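Local coordinates for conserved hypothetical secreted protein (Helicobacter pylori, PDB 4RNZ) that determines cell shape, probably acting as a zinc-dependent M23B metallopeptidase on peptidoglycan, at residues Thr193-Thr198 / Tyr224-Gly229; Ile200-Ser205 / Arg217-Val222; Leu260-Ala265 / Phe302-Asn307. One frame throughout, in Å; residues are numbered along the deposited sequence.

Contact 1: Thr193-Thr198 / Tyr224-Gly229; sequences TPVKYT and YAAKHG
The aromatic ring of Y224 is the bump of this contact, and T193, P194, V195 and Y197 form the hollow that receives it. V195 supports its root: CG1 lies 3.7 Å from Y224 CB and continues along the near part of the ring. This branch stands between the backbone N and the carbonyl carbon (chi1 71°), the crowded position, which raises it toward the tyrosine while CG2 turns to A226. Farther out, the proline crosses the ring at about a right angle, with P194 CD 3.9 Å from Y224 CE2. The methyl of T193 closes the hollow beside the phenol oxygen. Y197 meets the CD1/CE1 side of the ring, from the same side of its plane as V195 and P194. The two tyrosine rings are tilted by 36°, an oblique pairing whose tightest point is Y197 CD1 to Y224 CD1 at 3.4 Å. One water spans the mouth of the hollow, 2.9 Å from T193 OG1 and 2.7 Å from Y224 OH, and it lies in the plane of the Y224 ring.

A smaller knob follows. The methyl of A226 rests between K196 O, 3.7 Å from its CB, and V195 CG2. Next to it the backbones are joined by T198 N, which donates to A225 O over 2.8 Å, while T198 OG1 adds a weak bond to the same oxygen.

The contact thus packs the loop leading into strand 199-202 of the peptidase sheet against the end of its antiparallel neighbour, strand 222-225, just after zinc ligand D223. P194 and V195 also reach strand 299-306 at L300, and V195 and A226 meet V289 of strand 285-289. L314 and I317, from a loop, pack against Y224.

Contact 2: Ile200-Ser205 / Arg217-Val222; sequences ISSPFS and RPHYGV. With ZN (zinc ion), chain B.
H219 is held through both nitrogens of its imidazole: ND1 donates to P203 O over 2.9 Å, and NE2 binds the zinc ion at 2.0 Å. The ND1 bond is nearly straight (166°), and the accepting oxygen lies in the ring plane, although the donor stands 58° out of the proline carbonyl plane. This second-shell bond helps fix the rotation of the ring with NE2 turned to the metal, whose other ligands are E34, H301 and D223, the last in HxxxD spacing with H219 as in M23 metallopeptidases. The histidine backbone is held in an isolated antiparallel bridge: S205 N donates to H219 O over 2.9 Å, on a lone pair, and H219 N returns a 2.8 Å bond to S205 O. S205 OG makes a weak bond to R217 O, but its stronger partner is G207 N.

Around this polar centre, F204 places one face of its ring beneath H219 O, 3.5 Å above the plane and offset toward the rim. Its CZ meets the edge of the Y220 ring. I200 CG2 packs on V222 CG1 at 3.8 Å.

The S205-H219 bridge lies beyond the corner at S201, past the paired strands 199-202 and 222-225, where S201 and S202 both face D223 in a classic beta bulge. P310 of strand 309-311 touches F204 and Y220, and L66 of strand 66-73 packs on P218 and Y220.

Contact 3: Leu260-Ala265 / Phe302-Asn307; sequences LRLVYA and FGVYKN
R261 lays its guanidinium flat over one face of the Y305 ring, in a stacked cation-pi contact. NH1 sits 3.3 Å above the plane, over the ring centre, and R261 CZ is 4.1 Å from the centroid, with the two planes 26° apart. CG leaves anti to the backbone N (chi1 180°), which runs the arginine alongside the tyrosine, and a bend at chi3 helps turn the guanidinium flat to its ring. V263 CG2 meets the same ring at Y305 CE1, 3.8 Å away.

L260, L262, Y264, F302 and V304 occupy the opposite face of the sheet. Here the Y264 and F302 rings lie side by side and point the same way, tilted obliquely, with Y264 CE2 3.5 Å from F302 CE1. L262 CD2 comes at the edge of the phenylalanine, while L260 CD2 reaches V304 CG1.

Between the two faces runs the antiparallel backbone pairing of 260-265 with 302-306. R261 and Y305 exchange backbone bonds, 2.9 Å from R261 N to Y305 O; V263 and G303 exchange another two, with V263 N 2.7 Å from G303 O. At G303 there is no side chain to compete with V263, whose CB lies close to the position a CB would take. The Y264 hydroxyl bonds to A235 N. The arginine is set further by salt bridges to E254 and to E38, from the N-terminal part of the chain, so that the latter bridge joins that part to the peptidase sheet.

Bridged to two carboxylates and resting on an aromatic face, the guanidinium probably keeps its positive charge and is fixed in rotation.

In the fold
From the N terminus, the chain first passes through 193-198 and 200-205, then turns back so that 217-222 closes contact 2 and 224-229 closes contact 1 around it. These two loops are therefore nested, and strands 199-202 and 222-225, which pair with each other, connect the two contacts. Contact 3 follows in series, closing the longer loop from 260-265 to 302-307. All three reach one antiparallel sheet: V222 N lies 2.8 Å from F302 O, a probable backbone hydrogen bond joining contacts 2 and 3, while P194 packs on Y264 between contacts 1 and 3. Through H301, the strand of 302-307 also carries a ligand into the metal site of contact 2.

Contact 1: Thr193-Thr198 / Tyr224-Gly229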
loop_
_atom_site.group_PDB
_atom_site.type_symbol
_atom_site.label_atom_id
_atom_site.label_comp_id
_atom_site.label_asym_id
_atom_site.label_seq_id
_atom_site.Cartn_x
_atom_site.Cartn_y
_atom_site.Cartn_z
ATOM N N THR A 193 -12.823 -6.765 13.551
ATOM C CA THR A 193 -12.475 -5.722 14.475
ATOM C C THR A 193 -11.622 -6.322 15.593
ATOM O O THR A 193 -12.028 -7.293 16.191
ATOM C CB THR A 193 -13.752 -5.130 15.057
ATOM O OG1 THR A 193 -14.521 -4.567 13.996
ATOM C CG2 THR A 193 -13.437 -4.080 16.055
ATOM N N PRO A 194 -10.425 -5.746 15.854
ATOM C CA PRO A 194 -9.413 -6.397 16.691
ATOM C C PRO A 194 -9.488 -6.104 18.180
ATOM O O PRO A 194 -8.644 -6.590 18.918
ATOM C CB PRO A 194 -8.092 -5.831 16.142
ATOM C CG PRO A 194 -8.444 -4.482 15.644
ATOM C CD PRO A 194 -9.876 -4.573 15.151
ATOM N N VAL A 195 -10.467 -5.312 18.613
ATOM C CA VAL A 195 -10.553 -4.891 20.020
ATOM C C VAL A 195 -11.997 -4.535 20.355
ATOM O O VAL A 195 -12.801 -4.241 19.448
ATOM C CB VAL A 195 -9.634 -3.675 20.288
ATOM C CG1 VAL A 195 -10.180 -2.407 19.637
ATOM C CG2 VAL A 195 -9.415 -3.452 21.771
ATOM N N LYS A 196 -12.355 -4.613 21.635
ATOM C CA LYS A 196 -13.657 -4.114 22.059
ATOM C C LYS A 196 -13.499 -2.636 22.337
ATOM O O LYS A 196 -12.879 -2.252 23.299
ATOM C CB LYS A 196 -14.159 -4.816 23.328
ATOM C CG LYS A 196 -15.626 -4.502 23.596
ATOM C CD LYS A 196 -16.506 -5.456 22.808
ATOM C CE LYS A 196 -18.009 -5.151 22.918
ATOM N NZ LYS A 196 -18.737 -6.250 22.206
ATOM N N TYR A 197 -14.026 -1.803 21.467
ATOM C CA TYR A 197 -13.838 -0.366 21.603
ATOM C C TYR A 197 -15.088 0.263 22.169
ATOM O O TYR A 197 -16.173 -0.279 21.973
ATOM C CB TYR A 197 -13.507 0.257 20.259
ATOM C CG TYR A 197 -14.563 0.136 19.203
ATOM C CD1 TYR A 197 -14.589 -0.953 18.333
ATOM C CD2 TYR A 197 -15.515 1.135 19.039
ATOM C CE1 TYR A 197 -15.563 -1.054 17.340
ATOM C CE2 TYR A 197 -16.487 1.062 18.049
ATOM C CZ TYR A 197 -16.498 -0.030 17.199
ATOM O OH TYR A 197 -17.459 -0.104 16.239
ATOM N N THR A 198 -14.918 1.402 22.836
ATOM C CA THR A 198 -16.027 2.189 23.360
ATOM C C THR A 198 -16.530 3.139 22.279
ATOM O O THR A 198 -17.745 3.310 22.100
ATOM C CB THR A 198 -15.619 2.948 24.634
ATOM O OG1 THR A 198 -14.466 3.739 24.388
ATOM C CG2 THR A 198 -15.272 1.964 25.753
ATOM N N TYR A 224 -9.157 3.281 18.032
ATOM C CA TYR A 224 -10.253 2.659 18.767
ATOM C C TYR A 224 -10.034 3.006 20.215
ATOM O O TYR A 224 -9.040 2.571 20.797
ATOM C CB TYR A 224 -10.205 1.145 18.652
ATOM C CG TYR A 224 -10.587 0.529 17.315
ATOM C CD1 TYR A 224 -11.909 0.504 16.869
ATOM C CD2 TYR A 224 -9.618 -0.100 16.523
ATOM C CE1 TYR A 224 -12.245 -0.093 15.667
ATOM C CE2 TYR A 224 -9.948 -0.701 15.336
ATOM C CZ TYR A 224 -11.262 -0.704 14.910
ATOM O OH TYR A 224 -11.564 -1.312 13.714
ATOM N N ALA A 225 -10.915 3.818 20.785
ATOM C CA ALA A 225 -10.840 4.108 22.223
ATOM C C ALA A 225 -11.217 2.835 22.977
ATOM O O ALA A 225 -12.232 2.215 22.693
ATOM C CB ALA A 225 -11.765 5.260 22.599
ATOM N N ALA A 226 -10.356 2.413 23.884
ATOM C CA ALA A 226 -10.612 1.241 24.688
ATOM C C ALA A 226 -9.945 1.376 26.029
ATOM O O ALA A 226 -9.020 2.148 26.193
ATOM C CB ALA A 226 -10.086 0.012 23.998
ATOM N N LYS A 227 -10.389 0.562 26.966
ATOM C CA LYS A 227 -9.799 0.507 28.295
ATOM C C LYS A 227 -8.394 -0.017 28.270
ATOM O O LYS A 227 -8.066 -0.970 27.544
ATOM C CB LYS A 227 -10.643 -0.384 29.209
ATOM C CG LYS A 227 -10.040 -0.577 30.591
ATOM C CD LYS A 227 -11.077 -1.009 31.606
ATOM C CE LYS A 227 -10.514 -0.937 33.014
ATOM N NZ LYS A 227 -11.630 -0.838 33.990
ATOM N N HIS A 228 -7.552 0.593 29.097
ATOM C CA HIS A 228 -6.188 0.121 29.251
ATOM C C HIS A 228 -6.228 -1.352 29.634
ATOM O O HIS A 228 -7.024 -1.751 30.495
ATOM C CB HIS A 228 -5.450 0.959 30.303
ATOM C CG HIS A 228 -3.992 0.660 30.375
ATOM N ND1 HIS A 228 -3.489 -0.396 31.100
ATOM C CD2 HIS A 228 -2.929 1.244 29.774
ATOM C CE1 HIS A 228 -2.177 -0.447 30.954
ATOM N NE2 HIS A 228 -1.814 0.534 30.150
ATOM N N GLY A 229 -5.419 -2.180 28.975
ATOM C CA GLY A 229 -5.427 -3.624 29.240
ATOM C C GLY A 229 -6.376 -4.452 28.388
ATOM O O GLY A 229 -6.311 -5.683 28.410
HETATM O O HOH W 1 -14.148 -1.799 13.382
#

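Contact 2: Ile200-Ser205 / Arg217-Val222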
loop_
_atom_site.group_PDB
_atom_site.type_symbol
_atom_site.label_atom_id
_atom_site.label_comp_id
_atom_site.label_asym_id
_atom_site.label_seq_id
_atom_site.Cartn_x
_atom_site.Cartn_y
_atom_site.Cartn_z
ATOM N N ILE A 200 -14.916 4.828 18.150
ATOM C CA ILE A 200 -13.817 5.148 17.248
ATOM C C ILE A 200 -13.490 6.614 17.514
ATOM O O ILE A 200 -14.308 7.467 17.247
ATOM C CB ILE A 200 -14.243 4.878 15.797
ATOM C CG1 ILE A 200 -14.344 3.366 15.628
ATOM C CG2 ILE A 200 -13.287 5.519 14.800
ATOM C CD1 ILE A 200 -14.812 2.873 14.280
ATOM N N SER A 201 -12.336 6.904 18.110
ATOM C CA SER A 201 -11.977 8.308 18.416
ATOM C C SER A 201 -11.399 9.052 17.216
ATOM O O SER A 201 -11.335 10.265 17.208
ATOM C CB SER A 201 -11.001 8.388 19.585
ATOM O OG SER A 201 -9.872 7.596 19.322
ATOM N N SER A 202 -10.970 8.332 16.192
ATOM C CA SER A 202 -10.471 8.991 15.005
ATOM C C SER A 202 -10.462 8.007 13.847
ATOM O O SER A 202 -9.728 7.026 13.883
ATOM C CB SER A 202 -9.064 9.548 15.240
ATOM O OG SER A 202 -8.673 10.336 14.130
ATOM N N PRO A 203 -11.293 8.255 12.824
ATOM C CA PRO A 203 -11.310 7.317 11.717
ATOM C C PRO A 203 -10.138 7.535 10.758
ATOM O O PRO A 203 -9.325 8.442 10.930
ATOM C CB PRO A 203 -12.645 7.636 11.024
ATOM C CG PRO A 203 -12.827 9.096 11.255
ATOM C CD PRO A 203 -12.235 9.374 12.615
ATOM N N PHE A 204 -10.077 6.687 9.753
ATOM C CA PHE A 204 -9.096 6.803 8.702
ATOM C C PHE A 204 -9.387 8.032 7.890
ATOM O O PHE A 204 -10.528 8.295 7.577
ATOM C CB PHE A 204 -9.176 5.577 7.794
ATOM C CG PHE A 204 -8.152 5.567 6.695
ATOM C CD1 PHE A 204 -8.397 6.216 5.481
ATOM C CD2 PHE A 204 -6.931 4.943 6.883
ATOM C CE1 PHE A 204 -7.445 6.204 4.457
ATOM C CE2 PHE A 204 -5.966 4.931 5.860
ATOM C CZ PHE A 204 -6.225 5.558 4.651
ATOM N N SER A 205 -8.344 8.758 7.505
ATOM C CA SER A 205 -8.491 9.890 6.599
ATOM C C SER A 205 -7.244 10.103 5.716
ATOM O O SER A 205 -6.101 10.085 6.192
ATOM C CB SER A 205 -8.787 11.165 7.398
ATOM O OG SER A 205 -8.863 12.273 6.517
ATOM N N ARG A 217 -5.030 16.788 8.998
ATOM C CA ARG A 217 -6.157 15.857 8.932
ATOM C C ARG A 217 -5.825 14.393 8.540
ATOM O O ARG A 217 -6.657 13.513 8.781
ATOM C CB ARG A 217 -7.254 16.397 7.988
ATOM C CG ARG A 217 -8.408 15.411 7.745
ATOM C CD ARG A 217 -9.590 15.985 6.980
ATOM N NE ARG A 217 -10.312 16.967 7.786
ATOM C CZ ARG A 217 -10.429 18.265 7.504
ATOM N NH1 ARG A 217 -9.893 18.789 6.407
ATOM N NH2 ARG A 217 -11.105 19.051 8.332
ATOM N N PRO A 218 -4.644 14.109 7.938
ATOM C CA PRO A 218 -4.456 12.717 7.480
ATOM C C PRO A 218 -4.222 11.754 8.630
ATOM O O PRO A 218 -3.353 12.000 9.454
ATOM C CB PRO A 218 -3.204 12.781 6.601
ATOM C CG PRO A 218 -2.878 14.218 6.455
ATOM C CD PRO A 218 -3.468 14.929 7.628
ATOM N N HIS A 219 -4.969 10.658 8.670
ATOM C CA HIS A 219 -4.795 9.637 9.719
ATOM C C HIS A 219 -4.828 8.250 9.092
ATOM O O HIS A 219 -5.854 7.835 8.561
ATOM C CB HIS A 219 -5.877 9.788 10.785
ATOM C CG HIS A 219 -5.779 8.798 11.909
ATOM N ND1 HIS A 219 -6.847 8.021 12.307
ATOM C CD2 HIS A 219 -4.744 8.445 12.703
ATOM C CE1 HIS A 219 -6.480 7.254 13.316
ATOM N NE2 HIS A 219 -5.212 7.501 13.583
ATOM N N TYR A 220 -3.692 7.552 9.128
ATOM C CA TYR A 220 -3.521 6.342 8.342
ATOM C C TYR A 220 -3.850 5.057 9.138
ATOM O O TYR A 220 -3.146 4.058 9.051
ATOM C CB TYR A 220 -2.120 6.298 7.741
ATOM C CG TYR A 220 -1.851 7.355 6.672
ATOM C CD1 TYR A 220 -2.824 7.706 5.746
ATOM C CD2 TYR A 220 -0.606 7.983 6.581
ATOM C CE1 TYR A 220 -2.571 8.665 4.762
ATOM C CE2 TYR A 220 -0.345 8.946 5.605
ATOM C CZ TYR A 220 -1.333 9.279 4.701
ATOM O OH TYR A 220 -1.099 10.213 3.720
ATOM N N GLY A 221 -4.956 5.097 9.868
ATOM C CA GLY A 221 -5.441 3.951 10.633
ATOM C C GLY A 221 -6.743 4.354 11.286
ATOM O O GLY A 221 -7.306 5.380 10.969
ATOM N N VAL A 222 -7.238 3.502 12.168
ATOM C CA VAL A 222 -8.440 3.783 12.949
ATOM C C VAL A 222 -7.979 3.773 14.390
ATOM O O VAL A 222 -7.277 2.858 14.805
ATOM C CB VAL A 222 -9.514 2.697 12.767
ATOM C CG1 VAL A 222 -10.719 2.981 13.664
ATOM C CG2 VAL A 222 -9.930 2.606 11.320
HETATM ZN ZN ZN B . -4.148 6.568 14.966
#

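Contact 3: Leu260-Ala265 / Phe302-Asn307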
loop_
_atom_site.group_PDB
_atom_site.type_symbol
_atom_site.label_atom_id
_atom_site.label_comp_id
_atom_site.label_asym_id
_atom_site.label_seq_id
_atom_site.Cartn_x
_atom_site.Cartn_y
_atom_site.Cartn_z
ATOM N N LEU A 260 -1.087 -7.382 2.226
ATOM C CA LEU A 260 -1.401 -6.564 3.390
ATOM C C LEU A 260 -0.333 -6.533 4.462
ATOM O O LEU A 260 0.308 -7.534 4.803
ATOM C CB LEU A 260 -2.742 -6.961 4.044
ATOM C CG LEU A 260 -4.062 -6.836 3.267
ATOM C CD1 LEU A 260 -5.277 -7.129 4.164
ATOM C CD2 LEU A 260 -4.243 -5.482 2.604
ATOM N N ARG A 261 -0.194 -5.353 5.047
ATOM C CA ARG A 261 0.494 -5.186 6.300
ATOM C C ARG A 261 -0.485 -4.542 7.302
ATOM O O ARG A 261 -1.079 -3.495 7.028
ATOM C CB ARG A 261 1.691 -4.291 6.055
ATOM C CG ARG A 261 2.582 -3.962 7.233
ATOM C CD ARG A 261 3.713 -3.035 6.735
ATOM N NE ARG A 261 3.928 -2.087 7.778
ATOM C CZ ARG A 261 3.731 -0.781 7.740
ATOM N NH1 ARG A 261 3.424 -0.101 6.634
ATOM N NH2 ARG A 261 3.887 -0.149 8.876
ATOM N N LEU A 262 -0.616 -5.181 8.462
ATOM C CA LEU A 262 -1.592 -4.785 9.483
ATOM C C LEU A 262 -0.832 -4.344 10.729
ATOM O O LEU A 262 0.016 -5.069 11.227
ATOM C CB LEU A 262 -2.560 -5.941 9.795
ATOM C CG LEU A 262 -3.463 -6.397 8.632
ATOM C CD1 LEU A 262 -2.813 -7.512 7.826
ATOM C CD2 LEU A 262 -4.815 -6.888 9.113
ATOM N N VAL A 263 -1.155 -3.150 11.218
ATOM C CA VAL A 263 -0.401 -2.502 12.301
ATOM C C VAL A 263 -1.289 -2.322 13.525
ATOM O O VAL A 263 -2.380 -1.808 13.404
ATOM C CB VAL A 263 0.083 -1.126 11.818
ATOM C CG1 VAL A 263 0.632 -0.273 12.962
ATOM C CG2 VAL A 263 1.117 -1.308 10.715
ATOM N N TYR A 264 -0.796 -2.719 14.691
ATOM C CA TYR A 264 -1.534 -2.638 15.946
ATOM C C TYR A 264 -0.669 -1.925 16.958
ATOM O O TYR A 264 0.258 -2.531 17.485
ATOM C CB TYR A 264 -1.788 -4.049 16.463
ATOM C CG TYR A 264 -2.544 -4.922 15.510
ATOM C CD1 TYR A 264 -1.894 -5.579 14.482
ATOM C CD2 TYR A 264 -3.908 -5.100 15.648
ATOM C CE1 TYR A 264 -2.596 -6.390 13.591
ATOM C CE2 TYR A 264 -4.613 -5.906 14.776
ATOM C CZ TYR A 264 -3.952 -6.561 13.759
ATOM O OH TYR A 264 -4.665 -7.341 12.887
ATOM N N ALA A 265 -0.968 -0.658 17.241
ATOM C CA ALA A 265 -0.055 0.194 17.998
ATOM C C ALA A 265 -0.648 0.732 19.298
ATOM O O ALA A 265 -1.866 0.770 19.487
ATOM C CB ALA A 265 0.422 1.361 17.130
ATOM N N PHE A 302 -5.102 1.035 14.753
ATOM C CA PHE A 302 -5.181 -0.118 13.857
ATOM C C PHE A 302 -4.994 0.359 12.433
ATOM O O PHE A 302 -5.811 1.119 11.919
ATOM C CB PHE A 302 -6.526 -0.856 14.009
ATOM C CG PHE A 302 -6.717 -2.056 13.072
ATOM C CD1 PHE A 302 -5.726 -3.015 12.901
ATOM C CD2 PHE A 302 -7.897 -2.207 12.366
ATOM C CE1 PHE A 302 -5.911 -4.103 12.059
ATOM C CE2 PHE A 302 -8.095 -3.291 11.536
ATOM C CZ PHE A 302 -7.092 -4.236 11.366
ATOM N N GLY A 303 -3.895 -0.061 11.820
ATOM C CA GLY A 303 -3.559 0.348 10.461
ATOM C C GLY A 303 -3.511 -0.802 9.470
ATOM O O GLY A 303 -3.094 -1.910 9.811
ATOM N N VAL A 304 -3.948 -0.533 8.241
ATOM C CA VAL A 304 -3.881 -1.500 7.181
ATOM C C VAL A 304 -3.247 -0.847 5.958
ATOM O O VAL A 304 -3.618 0.264 5.593
ATOM C CB VAL A 304 -5.253 -2.090 6.832
ATOM C CG1 VAL A 304 -5.126 -3.100 5.686
ATOM C CG2 VAL A 304 -5.860 -2.772 8.067
ATOM N N TYR A 305 -2.289 -1.569 5.373
ATOM C CA TYR A 305 -1.535 -1.151 4.176
ATOM C C TYR A 305 -1.688 -2.204 3.089
ATOM O O TYR A 305 -1.349 -3.361 3.321
ATOM C CB TYR A 305 -0.057 -1.029 4.511
ATOM C CG TYR A 305 0.184 0.080 5.480
ATOM C CD1 TYR A 305 0.032 -0.126 6.844
ATOM C CD2 TYR A 305 0.520 1.360 5.035
ATOM C CE1 TYR A 305 0.184 0.922 7.739
ATOM C CE2 TYR A 305 0.698 2.404 5.934
ATOM C CZ TYR A 305 0.508 2.163 7.280
ATOM O OH TYR A 305 0.671 3.172 8.183
ATOM N N LYS A 306 -2.216 -1.814 1.933
ATOM C CA LYS A 306 -2.306 -2.699 0.775
ATOM C C LYS A 306 -1.244 -2.275 -0.237
ATOM O O LYS A 306 -1.312 -1.170 -0.742
ATOM C CB LYS A 306 -3.677 -2.607 0.115
ATOM C CG LYS A 306 -3.818 -3.503 -1.116
ATOM C CD LYS A 306 -5.204 -3.434 -1.749
ATOM C CE LYS A 306 -5.254 -4.172 -3.091
ATOM N NZ LYS A 306 -6.639 -4.338 -3.638
ATOM N N ASN A 307 -0.298 -3.157 -0.538
ATOM C CA ASN A 307 0.751 -2.863 -1.529
ATOM C C ASN A 307 1.526 -1.597 -1.140
ATOM O O ASN A 307 1.852 -0.756 -1.980
ATOM C CB ASN A 307 0.157 -2.758 -2.936
ATOM C CG ASN A 307 -0.203 -4.117 -3.505
ATOM O OD1 ASN A 307 0.499 -5.071 -3.263
ATOM N ND2 ASN A 307 -1.286 -4.198 -4.259
#